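Local coordinates for jasmonate-induced oxygenase 2 (Arabidopsis thaliana, PDB 6LSV), which oxidises the plant hormone jasmonate to 12-hydroxyjasmonate, using iron, 2-oxoglutarate and molecular oxygen, and so takes part in jasmonate-mediated defence signalling, at residues A[97-102]-A[155-160]; A[274-279]-A[309-314]; A[7-12]-A[103-108]. All blocks are in the same frame, centred on the assembly; numbering follows the deposited sequence.

Contact 1: A[97-102]-A[155-160]; sequences WREFFH and PSFPPT
With CG turned beside the backbone N (chi1 -82°), the indole of Trp97 swings its six-membered ring to Pro155, while Phe100, whose CG stands anti to the backbone N (chi1 173°), brings its phenyl ring to the same proline. The contact joins the end of helix 87-102 to the proline-rich loop leading into helix 161-186; helix 87-102 packs against the large sheet of the double-stranded beta-helix (jelly-roll) fold, on strands 204-212 and 137-144. Pro155 suits the place because its compact, apolar ring can meet two aromatics at once. Its CG sits over one face of Phe100 in a CH-pi contact, 4.2 Å from the ring centroid and 19° off the normal, and CB lies 3.5 Å from Phe100 CE1. The same CG reaches Trp97 CH2 at 3.5 Å, meeting the indole obliquely. Tyr139 of strand 137-144 and Ile161 of helix 161-186 also press on both aromatic rings, so Pro155 completes a largely buried apolar cluster. Farther out, the rigid apolar ring of Pro158 packs its CG 4.1 Å from Phe100 CB and 3.9 Å from Glu99 CG. On the solvent side Glu99 turns its carboxylate plane steeply against that of the Phe157 ring, OE2 approaching the ring edge near its plane, 3.2 Å from CE2.

Contact 2: A[274-279]-A[309-314]; sequences LSNSTY and IQPLQE
The flat carboxamide of Asn276 has the CB-CG edge of the Pro311 ring over one face, offset toward OD1: OD1 is 3.4 Å from Pro311 CG and 3.5 Å from Pro311 CB. Both polar ends of the amide are engaged with a third part of the chain, OD1 accepting from Leu323 N and ND2 donating to Pro321 O. These bonds fix the rotation of the group and leave its contact with proline as plain packing. A side chain that can both accept and donate is well suited to tie down such a loop.

The bond between the two segments is a backbone one. Leu312 N donates to Leu274 O over 2.9 Å, with an almost straight N-H...O angle of 175°. Leu274 is the last helical residue of 269-274, so its carbonyl finds in the 309-314 loop a donor that the helix can no longer supply. Its side chain, CG beside the backbone N (chi1 -80°), reaches across the loop: CG meets Ile309 CG2 at 4.1 Å, nearly crosswise, and CD2 lies 4.0 Å from Leu312 CG. Ala197 of helix 193-197 also touches both leucines, so branched apolar chains pack between that helix and the loop.

Beyond Leu274, Ser275 begins a type I' turn to Thr278; Ser275 O receives Thr278 N and Thr278 OG1, each at 2.8 Å. Asn276 turns back with positive phi (47°), which asparagine tolerates better than most residues. With Ser277 N bonded to Gln272 O and Asn276 N to Ile273 O, this is the Schellman motif that ends a helix, with Asn276 as C-prime residue.

Contact 3: A[7-12]-A[103-108]; sequences IVRVQS and MPVNAK
The carboxamide of Gln11 faces the backbone carbonyl of Met103 and the ammonium of Lys108. Gln11 NE2 donates to Met103 O over 3.2 Å, nearly straight at 168°, with the acceptor close to the amide plane. Lys108 NZ donates to the same oxygen at 3.3 Å, well above the carbonyl plane, so the two nitrogens grip Met103 O from opposite faces. Lys108 NZ also donates to Gln11 OE1; the modelled separation is implausibly short, and its exact length is doubtful at this resolution. Glutamine suits the position because one end of its amide can donate to a carbonyl while the other can probably accept from a lysine. It gets there by an extended chain, CG anti to the backbone N (chi1 -172°), and a weak bond from NE2 to Glu15 adds a further tie.

Beside this polar group, Val105 packs one methyl on Gln11 and the other on Arg9, with Ser12 OG near both. CG2 lies beside the Gln11 chain, 3.8 Å from CG, the two side chains sliding past each other in opposite directions. CG1 packs against the aliphatic part of Arg9, 3.6 Å from its CG, and stands 3.6 Å from Ser12 OG. A short branched residue fills this angle between three side chains without needing a polar partner. Arg9 uses its methylenes here and sends its charge elsewhere, NE forming a salt bridge with Glu109.

Arg9 occupies the N-cap position of helix 10-15, whose first amides, Val10 N and Gln11 N, bond to the carboxylate of Asp137 at the start of strand 137-144. The N-terminal helix is thus set between that strand and the turn following helix 87-102, with Tyr121 of strand 120-122 touching Val105 and Lys108.

Contacts 1 and 3 are neighbours, their centres about 13 Å apart: helix 87-102 supplies one side of contact 1 and runs directly into 103-108 of contact 3. They also touch, Met103 SD lying against Phe157 CB and Lys108 CE against Phe100 O. Contact 2 stands across the chain's centre, about 40 Å from contact 1 between centres. All three are peripheral yet mostly buried; among the touching residues, contacts 1 and 2 each include one exposed residue, contact 3 none. Their chemistry differs: contact 1 is aromatic-proline packing, contact 2 combines one backbone bond with leucine packing at a helix end, and contact 3 relies on side-chain amide and ammonium bonds to a carbonyl.

Contact 1: A[97-102]-A[155-160]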
loop_
_atom_site.group_PDB
_atom_site.type_symbol
_atom_site.label_atom_id
_atom_site.label_comp_id
_atom_site.label_asym_id
_atom_site.label_seq_id
_atom_site.Cartn_x
_atom_site.Cartn_y
_atom_site.Cartn_z
ATOM N N TRP A 97 -15.951 -3.931 -3.274
ATOM C CA TRP A 97 -15.401 -3.860 -1.924
ATOM C C TRP A 97 -16.215 -2.917 -1.047
ATOM O O TRP A 97 -16.448 -3.208 0.133
ATOM C CB TRP A 97 -13.934 -3.433 -1.974
ATOM C CG TRP A 97 -13.014 -4.576 -2.281
ATOM C CD1 TRP A 97 -12.371 -4.822 -3.462
ATOM C CD2 TRP A 97 -12.650 -5.643 -1.398
ATOM N NE1 TRP A 97 -11.627 -5.974 -3.365
ATOM C CE2 TRP A 97 -11.782 -6.497 -2.107
ATOM C CE3 TRP A 97 -12.972 -5.957 -0.075
ATOM C CZ2 TRP A 97 -11.229 -7.640 -1.536
ATOM C CZ3 TRP A 97 -12.425 -7.093 0.487
ATOM C CH2 TRP A 97 -11.564 -7.922 -0.243
ATOM N N ARG A 98 -16.662 -1.788 -1.602
ATOM C CA ARG A 98 -17.530 -0.898 -0.838
ATOM C C ARG A 98 -18.779 -1.630 -0.365
ATOM O O ARG A 98 -19.222 -1.445 0.774
ATOM C CB ARG A 98 -17.912 0.322 -1.676
ATOM C CG ARG A 98 -18.702 1.361 -0.894
ATOM C CD ARG A 98 -19.419 2.344 -1.808
ATOM N NE ARG A 98 -18.532 2.981 -2.782
ATOM C CZ ARG A 98 -17.615 3.895 -2.478
ATOM N NH1 ARG A 98 -17.450 4.282 -1.217
ATOM N NH2 ARG A 98 -16.861 4.421 -3.435
ATOM N N GLU A 99 -19.353 -2.474 -1.228
ATOM C CA GLU A 99 -20.515 -3.267 -0.837
ATOM C C GLU A 99 -20.161 -4.244 0.279
ATOM O O GLU A 99 -20.956 -4.458 1.203
ATOM C CB GLU A 99 -21.068 -4.008 -2.054
ATOM C CG GLU A 99 -22.125 -5.061 -1.743
ATOM C CD GLU A 99 -23.418 -4.463 -1.209
ATOM O OE1 GLU A 99 -24.216 -3.947 -2.022
ATOM O OE2 GLU A 99 -23.637 -4.516 0.022
ATOM N N PHE A 100 -18.969 -4.842 0.211
ATOM C CA PHE A 100 -18.527 -5.737 1.275
ATOM C C PHE A 100 -18.457 -5.009 2.611
ATOM O O PHE A 100 -18.910 -5.524 3.638
ATOM C CB PHE A 100 -17.168 -6.341 0.917
ATOM C CG PHE A 100 -16.549 -7.141 2.029
ATOM C CD1 PHE A 100 -16.964 -8.440 2.282
ATOM C CD2 PHE A 100 -15.551 -6.596 2.821
ATOM C CE1 PHE A 100 -16.398 -9.177 3.306
ATOM C CE2 PHE A 100 -14.981 -7.329 3.846
ATOM C CZ PHE A 100 -15.404 -8.622 4.087
ATOM N N PHE A 101 -17.900 -3.797 2.614
ATOM C CA PHE A 101 -17.755 -3.053 3.857
ATOM C C PHE A 101 -19.051 -2.399 4.315
ATOM O O PHE A 101 -19.148 -2.009 5.483
ATOM C CB PHE A 101 -16.656 -2.001 3.710
ATOM C CG PHE A 101 -15.269 -2.575 3.740
ATOM C CD1 PHE A 101 -14.742 -3.085 4.917
ATOM C CD2 PHE A 101 -14.494 -2.616 2.589
ATOM C CE1 PHE A 101 -13.466 -3.620 4.951
ATOM C CE2 PHE A 101 -13.214 -3.149 2.615
ATOM C CZ PHE A 101 -12.700 -3.653 3.800
ATOM N N HIS A 102 -20.043 -2.269 3.433
ATOM C CA HIS A 102 -21.355 -1.784 3.849
ATOM C C HIS A 102 -22.211 -2.870 4.485
ATOM O O HIS A 102 -23.234 -2.547 5.097
ATOM C CB HIS A 102 -22.093 -1.170 2.661
ATOM C CG HIS A 102 -21.583 0.184 2.280
ATOM N ND1 HIS A 102 -22.067 0.888 1.199
ATOM C CD2 HIS A 102 -20.626 0.960 2.838
ATOM C CE1 HIS A 102 -21.430 2.041 1.109
ATOM N NE2 HIS A 102 -20.551 2.110 2.092
ATOM N N PRO A 155 -13.574 -12.790 0.432
ATOM C CA PRO A 155 -14.969 -12.546 0.818
ATOM C C PRO A 155 -15.953 -13.314 -0.035
ATOM O O PRO A 155 -15.579 -14.024 -0.977
ATOM C CB PRO A 155 -15.134 -11.033 0.628
ATOM C CG PRO A 155 -13.779 -10.495 0.660
ATOM C CD PRO A 155 -12.894 -11.540 0.062
ATOM N N SER A 156 -17.233 -13.140 0.270
ATOM C CA SER A 156 -18.224 -13.954 -0.413
ATOM C C SER A 156 -19.502 -13.200 -0.753
ATOM O O SER A 156 -20.124 -13.494 -1.780
ATOM C CB SER A 156 -18.543 -15.180 0.432
ATOM O OG SER A 156 -19.293 -16.156 -0.272
ATOM N N PHE A 157 -19.912 -12.234 0.085
ATOM C CA PHE A 157 -21.256 -11.687 -0.038
ATOM C C PHE A 157 -21.542 -11.041 -1.393
ATOM O O PHE A 157 -22.521 -11.433 -2.038
ATOM C CB PHE A 157 -21.572 -10.689 1.074
ATOM C CG PHE A 157 -22.746 -9.806 0.746
ATOM C CD1 PHE A 157 -24.029 -10.336 0.707
ATOM C CD2 PHE A 157 -22.567 -8.473 0.406
ATOM C CE1 PHE A 157 -25.115 -9.543 0.381
ATOM C CE2 PHE A 157 -23.652 -7.678 0.079
ATOM C CZ PHE A 157 -24.926 -8.215 0.067
ATOM N N PRO A 158 -20.791 -10.026 -1.842
ATOM C CA PRO A 158 -21.039 -9.521 -3.193
ATOM C C PRO A 158 -20.712 -10.611 -4.189
ATOM O O PRO A 158 -19.533 -10.937 -4.395
ATOM C CB PRO A 158 -20.074 -8.327 -3.322
ATOM C CG PRO A 158 -19.619 -8.033 -1.930
ATOM C CD PRO A 158 -19.607 -9.372 -1.260
ATOM N N PRO A 159 -21.726 -11.237 -4.790
ATOM C CA PRO A 159 -21.488 -12.518 -5.474
ATOM C C PRO A 159 -20.462 -12.427 -6.584
ATOM O O PRO A 159 -19.907 -13.458 -6.979
ATOM C CB PRO A 159 -22.877 -12.888 -6.007
ATOM C CG PRO A 159 -23.833 -12.119 -5.111
ATOM C CD PRO A 159 -23.133 -10.815 -4.905
ATOM N N THR A 160 -20.167 -11.226 -7.069
ATOM C CA THR A 160 -19.180 -11.029 -8.118
ATOM C C THR A 160 -17.783 -10.730 -7.590
ATOM O O THR A 160 -16.838 -10.707 -8.386
ATOM C CB THR A 160 -19.620 -9.882 -9.030
ATOM O OG1 THR A 160 -19.996 -8.756 -8.228
ATOM C CG2 THR A 160 -20.805 -10.306 -9.879
#

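Contact 2: A[274-279]-A[309-314]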
loop_
_atom_site.group_PDB
_atom_site.type_symbol
_atom_site.label_atom_id
_atom_site.label_comp_id
_atom_site.label_asym_id
_atom_site.label_seq_id
_atom_site.Cartn_x
_atom_site.Cartn_y
_atom_site.Cartn_z
ATOM N N LEU A 274 16.942 -1.859 -3.402
ATOM C CA LEU A 274 17.548 -2.348 -4.639
ATOM C C LEU A 274 18.231 -1.223 -5.409
ATOM O O LEU A 274 19.338 -1.401 -5.934
ATOM C CB LEU A 274 16.491 -3.032 -5.506
ATOM C CG LEU A 274 16.133 -4.466 -5.102
ATOM C CD1 LEU A 274 14.895 -4.947 -5.834
ATOM C CD2 LEU A 274 17.295 -5.411 -5.360
ATOM N N SER A 275 17.599 -0.055 -5.475
ATOM C CA SER A 275 18.180 1.093 -6.153
ATOM C C SER A 275 19.288 1.759 -5.345
ATOM O O SER A 275 19.717 2.856 -5.713
ATOM C CB SER A 275 17.089 2.118 -6.483
ATOM O OG SER A 275 16.576 2.731 -5.312
ATOM N N ASN A 276 19.754 1.119 -4.268
ATOM C CA ASN A 276 20.741 1.703 -3.353
ATOM C C ASN A 276 20.362 3.133 -2.977
ATOM O O ASN A 276 21.204 4.034 -2.948
ATOM C CB ASN A 276 22.153 1.652 -3.946
ATOM C CG ASN A 276 23.241 1.705 -2.876
ATOM O OD1 ASN A 276 23.018 1.328 -1.725
ATOM N ND2 ASN A 276 24.423 2.177 -3.255
ATOM N N SER A 277 19.070 3.337 -2.710
ATOM C CA SER A 277 18.456 4.606 -2.322
ATOM C C SER A 277 18.401 5.632 -3.449
ATOM O O SER A 277 18.120 6.806 -3.184
ATOM C CB SER A 277 19.148 5.238 -1.108
ATOM O OG SER A 277 18.504 4.869 0.101
ATOM N N THR A 278 18.653 5.238 -4.699
ATOM C CA THR A 278 18.423 6.166 -5.802
ATOM C C THR A 278 16.936 6.454 -5.962
ATOM O O THR A 278 16.531 7.607 -6.157
ATOM C CB THR A 278 19.006 5.617 -7.105
ATOM O OG1 THR A 278 20.380 5.260 -6.905
ATOM C CG2 THR A 278 18.911 6.665 -8.204
ATOM N N TYR A 279 16.110 5.415 -5.891
ATOM C CA TYR A 279 14.673 5.581 -5.746
ATOM C C TYR A 279 14.330 5.618 -4.264
ATOM O O TYR A 279 14.896 4.866 -3.465
ATOM C CB TYR A 279 13.915 4.440 -6.427
ATOM C CG TYR A 279 14.072 4.385 -7.929
ATOM C CD1 TYR A 279 14.423 5.511 -8.657
ATOM C CD2 TYR A 279 13.865 3.198 -8.620
ATOM C CE1 TYR A 279 14.563 5.458 -10.030
ATOM C CE2 TYR A 279 14.000 3.137 -9.992
ATOM C CZ TYR A 279 14.350 4.269 -10.691
ATOM O OH TYR A 279 14.491 4.208 -12.057
ATOM N N ILE A 309 17.294 -9.540 -0.328
ATOM C CA ILE A 309 17.250 -8.274 -1.047
ATOM C C ILE A 309 18.406 -7.405 -0.577
ATOM O O ILE A 309 18.615 -7.232 0.631
ATOM C CB ILE A 309 15.904 -7.566 -0.822
ATOM C CG1 ILE A 309 14.761 -8.373 -1.442
ATOM C CG2 ILE A 309 15.946 -6.146 -1.376
ATOM C CD1 ILE A 309 14.908 -8.603 -2.925
ATOM N N GLN A 310 19.158 -6.862 -1.525
ATOM C CA GLN A 310 20.248 -5.947 -1.216
ATOM C C GLN A 310 20.410 -4.995 -2.388
ATOM O O GLN A 310 19.850 -5.226 -3.468
ATOM C CB GLN A 310 21.556 -6.699 -0.932
ATOM C CG GLN A 310 21.959 -7.709 -1.985
ATOM C CD GLN A 310 23.304 -8.336 -1.681
ATOM O OE1 GLN A 310 24.248 -7.644 -1.304
ATOM N NE2 GLN A 310 23.393 -9.652 -1.825
ATOM N N PRO A 311 21.142 -3.898 -2.204
ATOM C CA PRO A 311 21.398 -2.988 -3.329
ATOM C C PRO A 311 21.988 -3.721 -4.523
ATOM O O PRO A 311 22.903 -4.535 -4.386
ATOM C CB PRO A 311 22.386 -1.978 -2.741
ATOM C CG PRO A 311 22.081 -1.961 -1.289
ATOM C CD PRO A 311 21.641 -3.350 -0.928
ATOM N N LEU A 312 21.446 -3.434 -5.704
ATOM C CA LEU A 312 21.939 -4.064 -6.921
ATOM C C LEU A 312 23.424 -3.779 -7.096
ATOM O O LEU A 312 23.895 -2.665 -6.843
ATOM C CB LEU A 312 21.156 -3.565 -8.137
ATOM C CG LEU A 312 19.702 -4.026 -8.247
ATOM C CD1 LEU A 312 18.922 -3.130 -9.209
ATOM C CD2 LEU A 312 19.639 -5.478 -8.687
ATOM N N GLN A 313 24.170 -4.804 -7.510
ATOM C CA GLN A 313 25.613 -4.644 -7.649
ATOM C C GLN A 313 25.966 -3.676 -8.769
ATOM O O GLN A 313 27.018 -3.029 -8.717
ATOM C CB GLN A 313 26.269 -6.001 -7.887
ATOM C CG GLN A 313 25.714 -6.763 -9.076
ATOM C CD GLN A 313 26.176 -8.207 -9.092
ATOM O OE1 GLN A 313 26.694 -8.714 -8.096
ATOM N NE2 GLN A 313 26.000 -8.873 -10.229
ATOM N N GLU A 314 25.095 -3.549 -9.774
ATOM C CA GLU A 314 25.356 -2.640 -10.886
ATOM C C GLU A 314 25.469 -1.192 -10.427
ATOM O O GLU A 314 26.168 -0.394 -11.062
ATOM C CB GLU A 314 24.251 -2.764 -11.937
ATOM C CG GLU A 314 24.344 -3.989 -12.833
ATOM C CD GLU A 314 23.705 -5.222 -12.213
ATOM O OE1 GLU A 314 23.343 -5.173 -11.016
ATOM O OE2 GLU A 314 23.565 -6.240 -12.926
#

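Contact 3: A[7-12]-A[103-108]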
loop_
_atom_site.group_PDB
_atom_site.type_symbol
_atom_site.label_atom_id
_atom_site.label_comp_id
_atom_site.label_asym_id
_atom_site.label_seq_id
_atom_site.Cartn_x
_atom_site.Cartn_y
_atom_site.Cartn_z
ATOM N N ILE A 7 -10.371 -7.267 19.167
ATOM C CA ILE A 7 -10.389 -6.304 18.072
ATOM C C ILE A 7 -11.708 -5.545 18.089
ATOM O O ILE A 7 -12.785 -6.148 18.167
ATOM C CB ILE A 7 -10.183 -7.003 16.718
ATOM C CG1 ILE A 7 -8.701 -7.061 16.341
ATOM C CG2 ILE A 7 -10.896 -6.247 15.629
ATOM C CD1 ILE A 7 -7.815 -7.632 17.399
ATOM N N VAL A 8 -11.627 -4.223 18.013
ATOM C CA VAL A 8 -12.793 -3.371 17.823
ATOM C C VAL A 8 -12.851 -2.988 16.352
ATOM O O VAL A 8 -11.887 -2.432 15.810
ATOM C CB VAL A 8 -12.729 -2.124 18.714
ATOM C CG1 VAL A 8 -13.762 -1.111 18.270
ATOM C CG2 VAL A 8 -12.938 -2.504 20.161
ATOM N N ARG A 9 -13.967 -3.289 15.697
ATOM C CA ARG A 9 -14.138 -2.923 14.295
ATOM C C ARG A 9 -14.532 -1.455 14.206
ATOM O O ARG A 9 -15.576 -1.056 14.730
ATOM C CB ARG A 9 -15.185 -3.809 13.630
ATOM C CG ARG A 9 -14.909 -5.292 13.778
ATOM C CD ARG A 9 -13.552 -5.671 13.210
ATOM N NE ARG A 9 -13.296 -7.100 13.356
ATOM C CZ ARG A 9 -12.187 -7.711 12.950
ATOM N NH1 ARG A 9 -11.219 -7.017 12.368
ATOM N NH2 ARG A 9 -12.044 -9.016 13.131
ATOM N N VAL A 10 -13.694 -0.652 13.544
ATOM C CA VAL A 10 -13.927 0.789 13.471
ATOM C C VAL A 10 -15.306 1.091 12.902
ATOM O O VAL A 10 -15.929 2.099 13.260
ATOM C CB VAL A 10 -12.806 1.462 12.652
ATOM C CG1 VAL A 10 -12.906 2.969 12.749
ATOM C CG2 VAL A 10 -11.448 0.995 13.144
ATOM N N GLN A 11 -15.817 0.218 12.031
ATOM C CA GLN A 11 -17.174 0.393 11.526
ATOM C C GLN A 11 -18.195 0.356 12.657
ATOM O O GLN A 11 -19.198 1.079 12.618
ATOM C CB GLN A 11 -17.490 -0.680 10.486
ATOM C CG GLN A 11 -18.804 -0.454 9.770
ATOM C CD GLN A 11 -19.262 -1.667 8.989
ATOM O OE1 GLN A 11 -18.574 -2.689 8.945
ATOM N NE2 GLN A 11 -20.431 -1.561 8.369
ATOM N N SER A 12 -17.959 -0.480 13.673
ATOM C CA SER A 12 -18.879 -0.547 14.806
ATOM C C SER A 12 -18.926 0.777 15.550
ATOM O O SER A 12 -19.988 1.196 16.023
ATOM C CB SER A 12 -18.473 -1.670 15.761
ATOM O OG SER A 12 -18.384 -2.916 15.096
ATOM N N MET A 103 -21.815 -4.138 4.358
ATOM C CA MET A 103 -22.421 -5.248 5.081
ATOM C C MET A 103 -22.409 -4.973 6.579
ATOM O O MET A 103 -21.561 -4.214 7.065
ATOM C CB MET A 103 -21.667 -6.546 4.803
ATOM C CG MET A 103 -22.180 -7.353 3.643
ATOM S SD MET A 103 -21.847 -9.089 3.962
ATOM C CE MET A 103 -20.056 -9.102 3.939
ATOM N N PRO A 104 -23.330 -5.564 7.339
ATOM C CA PRO A 104 -23.217 -5.506 8.800
ATOM C C PRO A 104 -21.884 -6.080 9.259
ATOM O O PRO A 104 -21.363 -7.029 8.671
ATOM C CB PRO A 104 -24.397 -6.356 9.282
ATOM C CG PRO A 104 -25.392 -6.274 8.166
ATOM C CD PRO A 104 -24.583 -6.202 6.899
ATOM N N VAL A 105 -21.334 -5.482 10.319
ATOM C CA VAL A 105 -20.011 -5.871 10.807
ATOM C C VAL A 105 -19.963 -7.363 11.114
ATOM O O VAL A 105 -18.970 -8.040 10.819
ATOM C CB VAL A 105 -19.628 -5.032 12.039
ATOM C CG1 VAL A 105 -18.189 -5.278 12.411
ATOM C CG2 VAL A 105 -19.863 -3.556 11.784
ATOM N N ASN A 106 -21.031 -7.903 11.706
ATOM C CA ASN A 106 -21.025 -9.308 12.099
ATOM C C ASN A 106 -21.088 -10.261 10.911
ATOM O O ASN A 106 -20.957 -11.474 11.111
ATOM C CB ASN A 106 -22.184 -9.591 13.054
ATOM C CG ASN A 106 -22.031 -8.873 14.378
ATOM O OD1 ASN A 106 -20.920 -8.726 14.887
ATOM N ND2 ASN A 106 -23.144 -8.421 14.942
ATOM N N ALA A 107 -21.277 -9.752 9.694
ATOM C CA ALA A 107 -21.276 -10.603 8.510
ATOM C C ALA A 107 -19.869 -10.899 8.004
ATOM O O ALA A 107 -19.683 -11.879 7.274
ATOM C CB ALA A 107 -22.102 -9.956 7.395
ATOM N N LYS A 108 -18.883 -10.077 8.367
ATOM C CA LYS A 108 -17.492 -10.332 8.020
ATOM C C LYS A 108 -16.678 -10.884 9.184
ATOM O O LYS A 108 -15.519 -11.260 8.979
ATOM C CB LYS A 108 -16.817 -9.049 7.512
ATOM C CG LYS A 108 -17.761 -7.916 7.142
ATOM C CD LYS A 108 -16.994 -6.606 7.005
ATOM C CE LYS A 108 -17.922 -5.415 6.810
ATOM N NZ LYS A 108 -18.529 -4.927 8.076
#